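Local coordinates for putative polyphosphate kinase 2 family protein (Arthrobacter aurescens, PDB 3RHF) that probably acts as a polyphosphate kinase of the PPK2 family, a group of P-loop enzymes that transfer phosphate between polyphosphate and nucleotides, at residues A[73-78]-A[128-133]; A[105-110]-A[136-141]; A[62-67]-A[266-271]. All blocks are in the same frame, centred on the assembly; numbering follows the deposited sequence.

Contact 1. Residues A[73-78]-A[128-133]; sequences PKRLLL and QVPAAG
The straightforward hydrogen bond between 73-78 and 128-133 is backbone to backbone: G133 N donates to K74 O over 3.0 Å, with an N-H...O angle of 155°, just before strand 75-82 starts. G133 has a positive phi, a conformation that suits glycine. The touching parts run 132° apart in direction, and L76 takes its backbone partners from M134 and G136, at the start of neighbouring strand 135-139.

R75 carries most of the remaining polar contact. CG lies between the backbone N and the carbonyl carbon (chi1 62°), and a bend at chi3 brings the guanidinium across the A131-A132 backbone. R75 NH1 gives a 2.8 Å bond to P73 O, which lies tilted from the guanidinium plane but is met in its own carbonyl plane, on a lone pair; NE adds a weak bond to the same oxygen. NH2 points almost straight at P130 O, in the guanidinium plane, but at 3.4 Å this bond is weak. Over one face sits A132 N, 3.1 Å from R75 NH2; both are donors, so the closeness is packing, not a hydrogen bond.

The apolar side-chain pair is L77 with P130: L77 CD1 meets P130 CD at 4.0 Å, the side chains crossing at about a right angle. P130 CG also makes a carbon-to-carbonyl contact, 3.3 Å from L76 O. F138 and L174 also touch L77.

With an alanine at R75, P73 O and P130 O would probably lose these donors and a gap would open over A132 N. The chemistry implies that one firm backbone bond joins the segments, while R75, fixed by P73 O within its own segment, adds a weak bond and packing over A132, beside a small apolar contact.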
ATOM      1  N   PRO A  73      -3.676  10.346  20.168  1.00 32.97           N
ATOM      2  CA  PRO A  73      -2.566   9.404  20.145  1.00 32.25           C
ATOM      3  C   PRO A  73      -2.913   7.999  19.664  1.00 31.39           C
ATOM      4  O   PRO A  73      -2.011   7.159  19.556  1.00 31.76           O
ATOM      5  CB  PRO A  73      -2.118   9.356  21.618  1.00 33.00           C
ATOM      6  CG  PRO A  73      -3.306   9.703  22.405  1.00 33.08           C
ATOM      7  CD  PRO A  73      -4.163  10.588  21.547  1.00 34.00           C
ATOM      8  N   LYS A  74      -4.166   7.713  19.358  1.00 30.63           N
ATOM      9  CA  LYS A  74      -4.529   6.340  19.113  1.00 30.42           C
ATOM     10  C   LYS A  74      -4.017   5.856  17.777  1.00 29.11           C
ATOM     11  O   LYS A  74      -3.869   6.617  16.853  1.00 28.11           O
ATOM     12  CB  LYS A  74      -6.026   6.149  19.213  1.00 32.61           C
ATOM     13  CG  LYS A  74      -6.612   6.329  20.627  1.00 36.46           C
ATOM     14  CD  LYS A  74      -8.123   6.071  20.567  1.00 43.00           C
ATOM     15  CE  LYS A  74      -8.993   6.883  21.596  1.00 47.90           C
ATOM     16  NZ  LYS A  74      -9.901   7.914  20.941  1.00 50.49           N
ATOM     17  N   ARG A  75      -3.723   4.564  17.696  1.00 29.32           N
ATOM     18  CA  ARG A  75      -3.218   3.946  16.487  1.00 28.91           C
ATOM     19  C   ARG A  75      -3.529   2.465  16.573  1.00 28.54           C
ATOM     20  O   ARG A  75      -4.060   2.014  17.564  1.00 28.94           O
ATOM     21  CB  ARG A  75      -1.722   4.150  16.399  1.00 29.13           C
ATOM     22  CG  ARG A  75      -0.975   3.510  17.554  1.00 32.93           C
ATOM     23  CD  ARG A  75       0.355   4.190  17.782  1.00 36.88           C
ATOM     24  NE  ARG A  75       0.185   5.296  18.697  1.00 40.62           N
ATOM     25  CZ  ARG A  75       1.110   6.182  18.997  1.00 42.91           C
ATOM     26  NH1 ARG A  75       0.817   7.127  19.860  1.00 44.18           N
ATOM     27  NH2 ARG A  75       2.313   6.140  18.441  1.00 46.16           N
ATOM     28  N   LEU A  76      -3.186   1.715  15.545  1.00 26.03           N
ATOM     29  CA  LEU A  76      -3.552   0.334  15.483  1.00 25.22           C
ATOM     30  C   LEU A  76      -2.446  -0.494  14.875  1.00 23.40           C
ATOM     31  O   LEU A  76      -1.716  -0.042  14.030  1.00 22.51           O
ATOM     32  CB  LEU A  76      -4.863   0.197  14.678  1.00 26.40           C
ATOM     33  CG  LEU A  76      -5.633  -1.132  14.852  1.00 28.30           C
ATOM     34  CD1 LEU A  76      -7.102  -0.950  15.030  1.00 32.99           C
ATOM     35  CD2 LEU A  76      -5.406  -2.005  13.694  1.00 31.86           C
ATOM     36  N   LEU A  77      -2.338  -1.736  15.319  1.00 23.47           N
ATOM     37  CA  LEU A  77      -1.286  -2.663  14.886  1.00 22.69           C
ATOM     38  C   LEU A  77      -1.910  -4.048  14.696  1.00 23.15           C
ATOM     39  O   LEU A  77      -2.352  -4.694  15.671  1.00 22.46           O
ATOM     40  CB  LEU A  77      -0.134  -2.732  15.914  1.00 22.15           C
ATOM     41  CG  LEU A  77       1.067  -3.674  15.589  1.00 21.84           C
ATOM     42  CD1 LEU A  77       1.734  -3.334  14.232  1.00 20.45           C
ATOM     43  CD2 LEU A  77       2.142  -3.781  16.673  1.00 20.51           C
ATOM     44  N   LEU A  78      -1.944  -4.463  13.421  1.00 22.67           N
ATOM     45  CA  LEU A  78      -2.351  -5.765  13.012  1.00 21.77           C
ATOM     46  C   LEU A  78      -1.123  -6.634  12.880  1.00 22.75           C
ATOM     47  O   LEU A  78      -0.211  -6.304  12.093  1.00 23.12           O
ATOM     48  CB  LEU A  78      -3.051  -5.671  11.680  1.00 21.76           C
ATOM     49  CG  LEU A  78      -3.575  -6.956  11.018  1.00 24.28           C
ATOM     50  CD1 LEU A  78      -4.724  -7.607  11.843  1.00 25.51           C
ATOM     51  CD2 LEU A  78      -4.050  -6.652   9.613  1.00 23.68           C
ATOM     52  N   GLN A 128       9.589  -0.438  14.180  1.00 24.58           N
ATOM     53  CA  GLN A 128       8.551  -0.382  13.148  1.00 23.94           C
ATOM     54  C   GLN A 128       7.150  -0.178  13.668  1.00 22.78           C
ATOM     55  O   GLN A 128       6.278  -0.146  12.889  1.00 21.97           O
ATOM     56  CB  GLN A 128       8.560  -1.664  12.300  1.00 23.77           C
ATOM     57  CG  GLN A 128       9.940  -2.026  11.786  1.00 23.87           C
ATOM     58  CD  GLN A 128      10.494  -0.997  10.806  1.00 28.24           C
ATOM     59  OE1 GLN A 128       9.770  -0.491   9.942  1.00 25.48           O
ATOM     60  NE2 GLN A 128      11.791  -0.695  10.928  1.00 31.14           N
ATOM     61  N   VAL A 129       6.939  -0.017  14.973  1.00 22.82           N
ATOM     62  CA  VAL A 129       5.622   0.166  15.516  1.00 22.01           C
ATOM     63  C   VAL A 129       4.943   1.404  14.943  1.00 22.29           C
ATOM     64  O   VAL A 129       5.592   2.379  14.634  1.00 23.23           O
ATOM     65  CB  VAL A 129       5.674   0.220  17.038  1.00 22.88           C
ATOM     66  CG1 VAL A 129       6.286  -1.037  17.571  1.00 24.01           C
ATOM     67  CG2 VAL A 129       6.482   1.460  17.558  1.00 24.57           C
ATOM     68  N   PRO A 130       3.622   1.363  14.750  1.00 22.51           N
ATOM     69  CA  PRO A 130       3.049   2.457  14.009  1.00 22.80           C
ATOM     70  C   PRO A 130       3.052   3.773  14.826  1.00 24.06           C
ATOM     71  O   PRO A 130       3.055   3.760  16.067  1.00 23.03           O
ATOM     72  CB  PRO A 130       1.656   1.981  13.703  1.00 21.89           C
ATOM     73  CG  PRO A 130       1.310   1.109  14.865  1.00 24.45           C
ATOM     74  CD  PRO A 130       2.596   0.456  15.284  1.00 23.29           C
ATOM     75  N   ALA A 131       3.111   4.886  14.112  1.00 23.77           N
ATOM     76  CA  ALA A 131       3.038   6.186  14.745  1.00 25.21           C
ATOM     77  C   ALA A 131       1.548   6.514  15.024  1.00 24.78           C
ATOM     78  O   ALA A 131       0.646   5.855  14.482  1.00 23.01           O
ATOM     79  CB  ALA A 131       3.684   7.260  13.809  1.00 25.65           C
ATOM     80  N   ALA A 132       1.323   7.520  15.875  1.00 25.09           N
ATOM     81  CA  ALA A 132      -0.011   8.127  16.091  1.00 25.81           C
ATOM     82  C   ALA A 132      -0.817   8.281  14.801  1.00 24.92           C
ATOM     83  O   ALA A 132      -0.332   8.767  13.808  1.00 25.13           O
ATOM     84  CB  ALA A 132       0.103   9.481  16.764  1.00 26.41           C
ATOM     85  N   GLY A 133      -2.054   7.839  14.828  1.00 24.21           N
ATOM     86  CA  GLY A 133      -2.898   7.949  13.672  1.00 24.48           C
ATOM     87  C   GLY A 133      -2.630   6.944  12.573  1.00 24.29           C
ATOM     88  O   GLY A 133      -3.278   7.010  11.522  1.00 24.34           O
TER

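Contact 2. Residues A[105-110]-A[136-141]; sequences QLTAFK and GVFDRS
F109 and F138 form a T-shaped pair. The edge of F109 points at the face of F138, with CE2 above the middle of that ring, the centroids 5.0 Å apart and the planes at 84°. F109 has CG anti to its carbonyl carbon (chi1 -70°), which swings the ring back across its own strand end: T107 CG2 covers one face at its centre, and R140 O lies at the edge, 3.3 Å from F109 CD2. I125 touches both rings. In the R140 guanidinium plane, a water sits at the edge; it donates to F109 O and D139 O, while its separation from R140 NH2 is too short to be trusted. The firmer partner of R140 is D84, through NH1.

Beneath the rings runs a parallel pairing, the strand axes 10° apart. V137 N donates to Q105 O at 2.8 Å, T107 N to V137 O at 2.8 Å, and D139 N to T107 O at 2.9 Å; the closing bond, F109 N to D139 O, is weak. With strand order 2-3-1-4-5 across the sheet, as in P-loop kinases, these are strand 104-108, outermost within the chain, and its inner neighbour 135-139. D139 and R140 begin the Asp-Arg-Ser sequence that is consistent with the Walker B element of PPK2 enzymes, and the D139 side chain lies about 5 Å from a phosphate ion, probably from crystallisation though it may mark a pocket.

On the sheet face opposite the aromatic pair, L106 CD1 packs against V137 CG1 at 3.7 Å, and A108 CB stands 4.1 Å from D139 CB. V92 of helix 88-98 touches both L106 and D139. The second subunit reaches this face too: its P101 packs on L106, and its Q102 NE2 makes a weak hydrogen bond to D139 OD2.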
ATOM      1  N   GLN A 105       1.556   1.639   7.779  1.00 24.99           N
ATOM      2  CA  GLN A 105       3.025   1.292   7.880  1.00 25.31           C
ATOM      3  C   GLN A 105       3.052  -0.230   7.876  1.00 23.97           C
ATOM      4  O   GLN A 105       2.705  -0.867   8.866  1.00 23.45           O
ATOM      5  CB  GLN A 105       3.779   1.893   9.122  1.00 25.74           C
ATOM      6  CG  GLN A 105       3.301   3.338   9.477  1.00 31.68           C
ATOM      7  CD  GLN A 105       4.103   4.164  10.539  1.00 34.46           C
ATOM      8  OE1 GLN A 105       3.632   4.413  11.681  1.00 33.72           O
ATOM      9  NE2 GLN A 105       5.241   4.663  10.126  1.00 33.70           N
ATOM     10  N   LEU A 106       3.348  -0.796   6.714  1.00 22.37           N
ATOM     11  CA  LEU A 106       3.488  -2.218   6.568  1.00 21.56           C
ATOM     12  C   LEU A 106       4.975  -2.622   6.734  1.00 21.98           C
ATOM     13  O   LEU A 106       5.854  -2.022   6.135  1.00 21.19           O
ATOM     14  CB  LEU A 106       3.016  -2.626   5.190  1.00 21.17           C
ATOM     15  CG  LEU A 106       3.443  -4.012   4.744  1.00 21.15           C
ATOM     16  CD1 LEU A 106       2.779  -5.018   5.718  1.00 20.67           C
ATOM     17  CD2 LEU A 106       2.990  -4.198   3.286  1.00 20.23           C
ATOM     18  N   THR A 107       5.232  -3.645   7.543  1.00 21.79           N
ATOM     19  CA  THR A 107       6.511  -4.308   7.565  1.00 22.51           C
ATOM     20  C   THR A 107       6.317  -5.837   7.415  1.00 22.15           C
ATOM     21  O   THR A 107       5.567  -6.446   8.157  1.00 21.75           O
ATOM     22  CB  THR A 107       7.279  -4.015   8.894  1.00 23.42           C
ATOM     23  OG1 THR A 107       7.433  -2.593   9.073  1.00 26.27           O
ATOM     24  CG2 THR A 107       8.658  -4.682   8.866  1.00 22.19           C
ATOM     25  N   ALA A 108       6.983  -6.426   6.435  1.00 22.47           N
ATOM     26  CA  ALA A 108       7.136  -7.877   6.299  1.00 23.38           C
ATOM     27  C   ALA A 108       8.538  -8.244   6.794  1.00 24.43           C
ATOM     28  O   ALA A 108       9.549  -8.088   6.071  1.00 23.19           O
ATOM     29  CB  ALA A 108       6.954  -8.289   4.828  1.00 22.26           C
ATOM     30  N   PHE A 109       8.598  -8.685   8.043  1.00 26.63           N
ATOM     31  CA  PHE A 109       9.847  -9.115   8.674  1.00 28.50           C
ATOM     32  C   PHE A 109      10.425 -10.339   7.968  1.00 30.44           C
ATOM     33  O   PHE A 109       9.754 -11.350   7.781  1.00 31.06           O
ATOM     34  CB  PHE A 109       9.642  -9.376  10.174  1.00 28.65           C
ATOM     35  CG  PHE A 109       9.402  -8.105  10.986  1.00 28.77           C
ATOM     36  CD1 PHE A 109      10.451  -7.240  11.279  1.00 29.01           C
ATOM     37  CD2 PHE A 109       8.126  -7.762  11.408  1.00 28.13           C
ATOM     38  CE1 PHE A 109      10.243  -6.068  11.998  1.00 27.63           C
ATOM     39  CE2 PHE A 109       7.900  -6.598  12.106  1.00 28.49           C
ATOM     40  CZ  PHE A 109       8.967  -5.745  12.414  1.00 28.48           C
ATOM     41  N   LYS A 110      11.669 -10.199   7.523  1.00 33.04           N
ATOM     42  CA  LYS A 110      12.404 -11.233   6.775  1.00 34.72           C
ATOM     43  C   LYS A 110      13.392 -11.841   7.784  1.00 35.24           C
ATOM     44  O   LYS A 110      13.311 -11.512   8.963  1.00 35.25           O
ATOM     45  CB  LYS A 110      13.141 -10.570   5.596  1.00 35.65           C
ATOM     46  N   GLY A 136      -0.650   0.082  11.553  1.00 19.99           N
ATOM     47  CA  GLY A 136       0.560  -0.691  11.269  1.00 20.47           C
ATOM     48  C   GLY A 136       0.196  -2.121  10.950  1.00 21.03           C
ATOM     49  O   GLY A 136      -0.694  -2.720  11.617  1.00 22.01           O
ATOM     50  N   VAL A 137       0.850  -2.680   9.930  1.00 20.91           N
ATOM     51  CA  VAL A 137       0.659  -4.096   9.625  1.00 20.83           C
ATOM     52  C   VAL A 137       1.982  -4.816   9.656  1.00 21.04           C
ATOM     53  O   VAL A 137       2.918  -4.461   8.925  1.00 19.86           O
ATOM     54  CB  VAL A 137      -0.070  -4.317   8.291  1.00 22.01           C
ATOM     55  CG1 VAL A 137      -0.062  -5.821   7.942  1.00 21.86           C
ATOM     56  CG2 VAL A 137      -1.499  -3.735   8.346  1.00 20.97           C
ATOM     57  N   PHE A 138       2.035  -5.833  10.523  1.00 22.06           N
ATOM     58  CA  PHE A 138       3.166  -6.766  10.636  1.00 22.21           C
ATOM     59  C   PHE A 138       2.830  -8.126   9.969  1.00 23.49           C
ATOM     60  O   PHE A 138       2.072  -8.953  10.524  1.00 21.90           O
ATOM     61  CB  PHE A 138       3.529  -7.032  12.109  1.00 22.84           C
ATOM     62  CG  PHE A 138       4.289  -5.909  12.824  1.00 21.08           C
ATOM     63  CD1 PHE A 138       4.662  -4.726  12.194  1.00 21.61           C
ATOM     64  CD2 PHE A 138       4.638  -6.079  14.160  1.00 20.61           C
ATOM     65  CE1 PHE A 138       5.378  -3.705  12.903  1.00 20.46           C
ATOM     66  CE2 PHE A 138       5.308  -5.077  14.875  1.00 20.34           C
ATOM     67  CZ  PHE A 138       5.681  -3.887  14.243  1.00 20.01           C
ATOM     68  N   ASP A 139       3.368  -8.308   8.757  1.00 24.39           N
ATOM     69  CA  ASP A 139       3.454  -9.623   8.124  1.00 26.80           C
ATOM     70  C   ASP A 139       4.676 -10.377   8.696  1.00 27.09           C
ATOM     71  O   ASP A 139       5.821 -10.100   8.349  1.00 25.55           O
ATOM     72  CB  ASP A 139       3.513  -9.493   6.595  1.00 27.68           C
ATOM     73  CG  ASP A 139       3.557 -10.831   5.872  1.00 29.90           C
ATOM     74  OD1 ASP A 139       3.743 -11.838   6.552  1.00 34.75           O
ATOM     75  OD2 ASP A 139       3.410 -10.890   4.621  1.00 33.41           O
ATOM     76  N   ARG A 140       4.360 -11.357   9.552  1.00 29.07           N
ATOM     77  CA  ARG A 140       5.261 -11.926  10.551  1.00 29.34           C
ATOM     78  C   ARG A 140       5.636 -10.848  11.563  1.00 27.99           C
ATOM     79  O   ARG A 140       5.407  -9.674  11.312  1.00 28.32           O
ATOM     80  CB  ARG A 140       6.497 -12.562   9.929  1.00 30.91           C
ATOM     81  CG  ARG A 140       6.195 -13.658   8.958  1.00 33.52           C
ATOM     82  CD  ARG A 140       7.494 -14.106   8.337  1.00 38.78           C
ATOM     83  NE  ARG A 140       7.318 -15.211   7.416  1.00 43.45           N
ATOM     84  CZ  ARG A 140       7.029 -15.101   6.121  1.00 47.46           C
ATOM     85  NH1 ARG A 140       6.897 -16.217   5.409  1.00 49.51           N
ATOM     86  NH2 ARG A 140       6.863 -13.910   5.529  1.00 47.42           N
ATOM     87  N   SER A 141       6.159 -11.266  12.705  1.00 26.47           N
ATOM     88  CA  SER A 141       6.301 -10.387  13.842  1.00 25.93           C
ATOM     89  C   SER A 141       7.364 -10.832  14.862  1.00 25.36           C
ATOM     90  O   SER A 141       8.295 -11.602  14.548  1.00 25.24           O
ATOM     91  CB  SER A 141       4.966 -10.305  14.541  1.00 25.04           C
ATOM     92  OG  SER A 141       4.803 -11.451  15.337  1.00 25.72           O
TER
HETATM   93  O   HOH W   1       7.311 -11.626   6.528  1.00 30.77           O

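Contact 3. Residues A[62-67]-A[266-271]; sequences EKLFAE and GGLQLD
K63 and D271 are the closest backbone pair, their CA atoms 6.1 Å apart, where the helix meets an irregular segment. Residues 62-67 belong to helix 43-69, with the regular bonds A66 N to E62 O and E67 N to K63 O. On the other side, helix 250-266 has run out; Q269 leaves helical geometry with a positive phi of 59°, and L270 and D271 then run extended past the helix.

One hydrogen bond joins the two: D271 N donates to E67 OE2 at 3.1 Å, nearly straight at 163° but arriving well above the carboxylate plane. D271 O lies equally near E67 OE2, but these are two acceptors and do not bond. A bend at chi2 (-114°) turns the carboxylate of E67 to the D271 N-H. Its other oxygen, OE1, has a weak bond to N72.

L270 is the apolar centre. Its CD1 comes to 3.6 Å from L64 N and 3.8 Å from L64 CB, and its CB meets K63 CB, while L268 CD1 lies farther off, 4.3 Å from L64 CD1. The extended chain of K63 crosses D271 at a slant, but K63 NZ stays 4.0 Å from D271 OD1, too far for a salt bridge.

This is surface packing in an alpha/beta/alpha sandwich: the helix leading into strand 75-82 is joined to the exit of helix 250-266, before the chain leaves for helix 279-287.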
ATOM      1  N   GLU A  62      -9.340   6.466   7.719  1.00 28.16           N
ATOM      2  CA  GLU A  62      -9.174   7.847   7.384  1.00 28.93           C
ATOM      3  C   GLU A  62      -9.476   8.699   8.584  1.00 27.21           C
ATOM      4  O   GLU A  62      -8.800   9.672   8.790  1.00 26.64           O
ATOM      5  CB  GLU A  62     -10.044   8.249   6.220  1.00 30.55           C
ATOM      6  CG  GLU A  62      -9.851   9.717   5.850  1.00 38.24           C
ATOM      7  CD  GLU A  62     -10.481  10.143   4.487  1.00 48.64           C
ATOM      8  OE1 GLU A  62      -9.804   9.921   3.434  1.00 55.10           O
ATOM      9  OE2 GLU A  62     -11.598  10.750   4.484  1.00 53.28           O
ATOM     10  N   LYS A  63     -10.441   8.305   9.398  1.00 26.45           N
ATOM     11  CA  LYS A  63     -10.689   8.981  10.658  1.00 26.67           C
ATOM     12  C   LYS A  63      -9.582   8.820  11.661  1.00 25.81           C
ATOM     13  O   LYS A  63      -9.154   9.792  12.254  1.00 25.69           O
ATOM     14  CB  LYS A  63     -11.965   8.511  11.291  1.00 28.08           C
ATOM     15  CG  LYS A  63     -13.221   8.975  10.577  1.00 30.33           C
ATOM     16  CD  LYS A  63     -14.450   8.535  11.384  1.00 32.88           C
ATOM     17  CE  LYS A  63     -15.770   8.801  10.658  1.00 35.92           C
ATOM     18  NZ  LYS A  63     -16.923   8.185  11.371  1.00 38.43           N
ATOM     19  N   LEU A  64      -9.104   7.600  11.868  1.00 26.21           N
ATOM     20  CA  LEU A  64      -7.895   7.395  12.703  1.00 25.18           C
ATOM     21  C   LEU A  64      -6.810   8.384  12.331  1.00 23.88           C
ATOM     22  O   LEU A  64      -6.263   9.078  13.158  1.00 23.00           O
ATOM     23  CB  LEU A  64      -7.336   5.955  12.553  1.00 25.35           C
ATOM     24  CG  LEU A  64      -6.209   5.529  13.532  1.00 23.07           C
ATOM     25  CD1 LEU A  64      -6.732   5.450  14.920  1.00 22.48           C
ATOM     26  CD2 LEU A  64      -5.654   4.174  13.164  1.00 22.08           C
ATOM     27  N   PHE A  65      -6.504   8.435  11.049  1.00 24.62           N
ATOM     28  CA  PHE A  65      -5.489   9.345  10.518  1.00 24.51           C
ATOM     29  C   PHE A  65      -5.776  10.822  10.803  1.00 24.90           C
ATOM     30  O   PHE A  65      -4.928  11.544  11.237  1.00 23.54           O
ATOM     31  CB  PHE A  65      -5.390   9.137   9.023  1.00 25.00           C
ATOM     32  CG  PHE A  65      -4.223   9.819   8.404  1.00 24.70           C
ATOM     33  CD1 PHE A  65      -2.991   9.239   8.414  1.00 25.22           C
ATOM     34  CD2 PHE A  65      -4.355  11.055   7.867  1.00 25.02           C
ATOM     35  CE1 PHE A  65      -1.892   9.893   7.855  1.00 26.32           C
ATOM     36  CE2 PHE A  65      -3.264  11.706   7.309  1.00 28.04           C
ATOM     37  CZ  PHE A  65      -2.039  11.119   7.293  1.00 25.19           C
ATOM     38  N   ALA A  66      -6.999  11.252  10.546  1.00 27.04           N
ATOM     39  CA  ALA A  66      -7.391  12.655  10.691  1.00 27.50           C
ATOM     40  C   ALA A  66      -7.231  13.014  12.136  1.00 28.71           C
ATOM     41  O   ALA A  66      -6.693  14.080  12.461  1.00 28.33           O
ATOM     42  CB  ALA A  66      -8.818  12.873  10.247  1.00 27.21           C
ATOM     43  N   GLU A  67      -7.683  12.117  13.005  1.00 29.99           N
ATOM     44  CA  GLU A  67      -7.566  12.338  14.445  1.00 31.76           C
ATOM     45  C   GLU A  67      -6.110  12.436  14.839  1.00 31.77           C
ATOM     46  O   GLU A  67      -5.723  13.309  15.619  1.00 32.78           O
ATOM     47  CB  GLU A  67      -8.227  11.215  15.238  1.00 32.33           C
ATOM     48  CG  GLU A  67      -9.727  11.153  15.103  1.00 37.27           C
ATOM     49  CD  GLU A  67     -10.474  11.459  16.398  1.00 43.49           C
ATOM     50  OE1 GLU A  67     -10.144  12.463  17.047  1.00 48.69           O
ATOM     51  OE2 GLU A  67     -11.417  10.719  16.748  1.00 45.18           O
ATOM     52  N   GLY A 266     -13.754   0.442  15.626  1.00 29.87           N
ATOM     53  CA  GLY A 266     -15.058   0.929  16.121  1.00 31.79           C
ATOM     54  C   GLY A 266     -15.059   1.104  17.631  1.00 33.90           C
ATOM     55  O   GLY A 266     -15.840   1.869  18.181  1.00 35.75           O
ATOM     56  N   GLY A 267     -14.164   0.387  18.300  1.00 34.92           N
ATOM     57  CA  GLY A 267     -14.001   0.489  19.731  1.00 36.29           C
ATOM     58  C   GLY A 267     -13.211   1.728  20.077  1.00 36.94           C
ATOM     59  O   GLY A 267     -13.080   2.053  21.234  1.00 39.71           O
ATOM     60  N   LEU A 268     -12.671   2.445  19.103  1.00 36.06           N
ATOM     61  CA  LEU A 268     -11.882   3.627  19.446  1.00 35.94           C
ATOM     62  C   LEU A 268     -12.666   4.945  19.494  1.00 36.01           C
ATOM     63  O   LEU A 268     -12.103   5.919  19.895  1.00 36.23           O
ATOM     64  CB  LEU A 268     -10.701   3.742  18.517  1.00 34.85           C
ATOM     65  CG  LEU A 268      -9.703   2.593  18.647  1.00 35.00           C
ATOM     66  CD1 LEU A 268      -8.673   2.696  17.557  1.00 30.79           C
ATOM     67  CD2 LEU A 268      -9.053   2.626  20.014  1.00 36.09           C
ATOM     68  N   GLN A 269     -13.948   4.958  19.113  1.00 36.47           N
ATOM     69  CA  GLN A 269     -14.807   6.148  19.189  1.00 37.63           C
ATOM     70  C   GLN A 269     -14.210   7.294  18.363  1.00 35.66           C
ATOM     71  O   GLN A 269     -14.123   8.424  18.814  1.00 34.25           O
ATOM     72  CB  GLN A 269     -14.985   6.643  20.623  1.00 40.83           C
ATOM     73  CG  GLN A 269     -15.074   5.603  21.755  1.00 46.70           C
ATOM     74  CD  GLN A 269     -16.419   5.642  22.485  1.00 54.83           C
ATOM     75  OE1 GLN A 269     -17.374   4.967  22.088  1.00 60.41           O
ATOM     76  NE2 GLN A 269     -16.495   6.437  23.548  1.00 57.25           N
ATOM     77  N   LEU A 270     -13.803   6.963  17.150  1.00 34.36           N
ATOM     78  CA  LEU A 270     -13.234   7.907  16.203  1.00 33.54           C
ATOM     79  C   LEU A 270     -14.377   8.732  15.570  1.00 33.67           C
ATOM     80  O   LEU A 270     -15.444   8.229  15.309  1.00 32.73           O
ATOM     81  CB  LEU A 270     -12.419   7.158  15.106  1.00 32.14           C
ATOM     82  CG  LEU A 270     -11.307   6.173  15.546  1.00 31.38           C
ATOM     83  CD1 LEU A 270     -10.579   5.476  14.376  1.00 27.07           C
ATOM     84  CD2 LEU A 270     -10.291   6.895  16.443  1.00 27.80           C
ATOM     85  N   ASP A 271     -14.134  10.020  15.402  1.00 34.35           N
ATOM     86  CA  ASP A 271     -14.945  10.857  14.573  1.00 35.00           C
ATOM     87  C   ASP A 271     -14.035  11.857  13.924  1.00 33.20           C
ATOM     88  O   ASP A 271     -12.903  12.020  14.319  1.00 34.03           O
ATOM     89  CB  ASP A 271     -16.036  11.618  15.359  1.00 37.33           C
ATOM     90  CG  ASP A 271     -17.284  11.973  14.456  1.00 41.63           C
ATOM     91  OD1 ASP A 271     -17.256  11.748  13.202  1.00 43.75           O
ATOM     92  OD2 ASP A 271     -18.290  12.486  14.999  1.00 46.49           O
TER

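In the fold
Contacts 1 and 2 are partly buried and belong to one parallel sheet, whose strands 75-82 and 135-139 are neighbours; contact 3 lies at the surface, its centre about 19 Å from that of the chain. Contact 2 is regular strand pairing with an aromatic pair and D139 near a phosphate ion, whereas contact 1 ties a loop to a strand start through a backbone bond and an arginine, and contact 3 relies on one carboxylate and leucines. Contact 1 touches both others: A131 N and Q105 OE1 are probably hydrogen-bonded, as are K74 NZ and L268 O. Contacts 2 and 3 stay apart, nearest atoms about 7 Å, though both reach the second subunit.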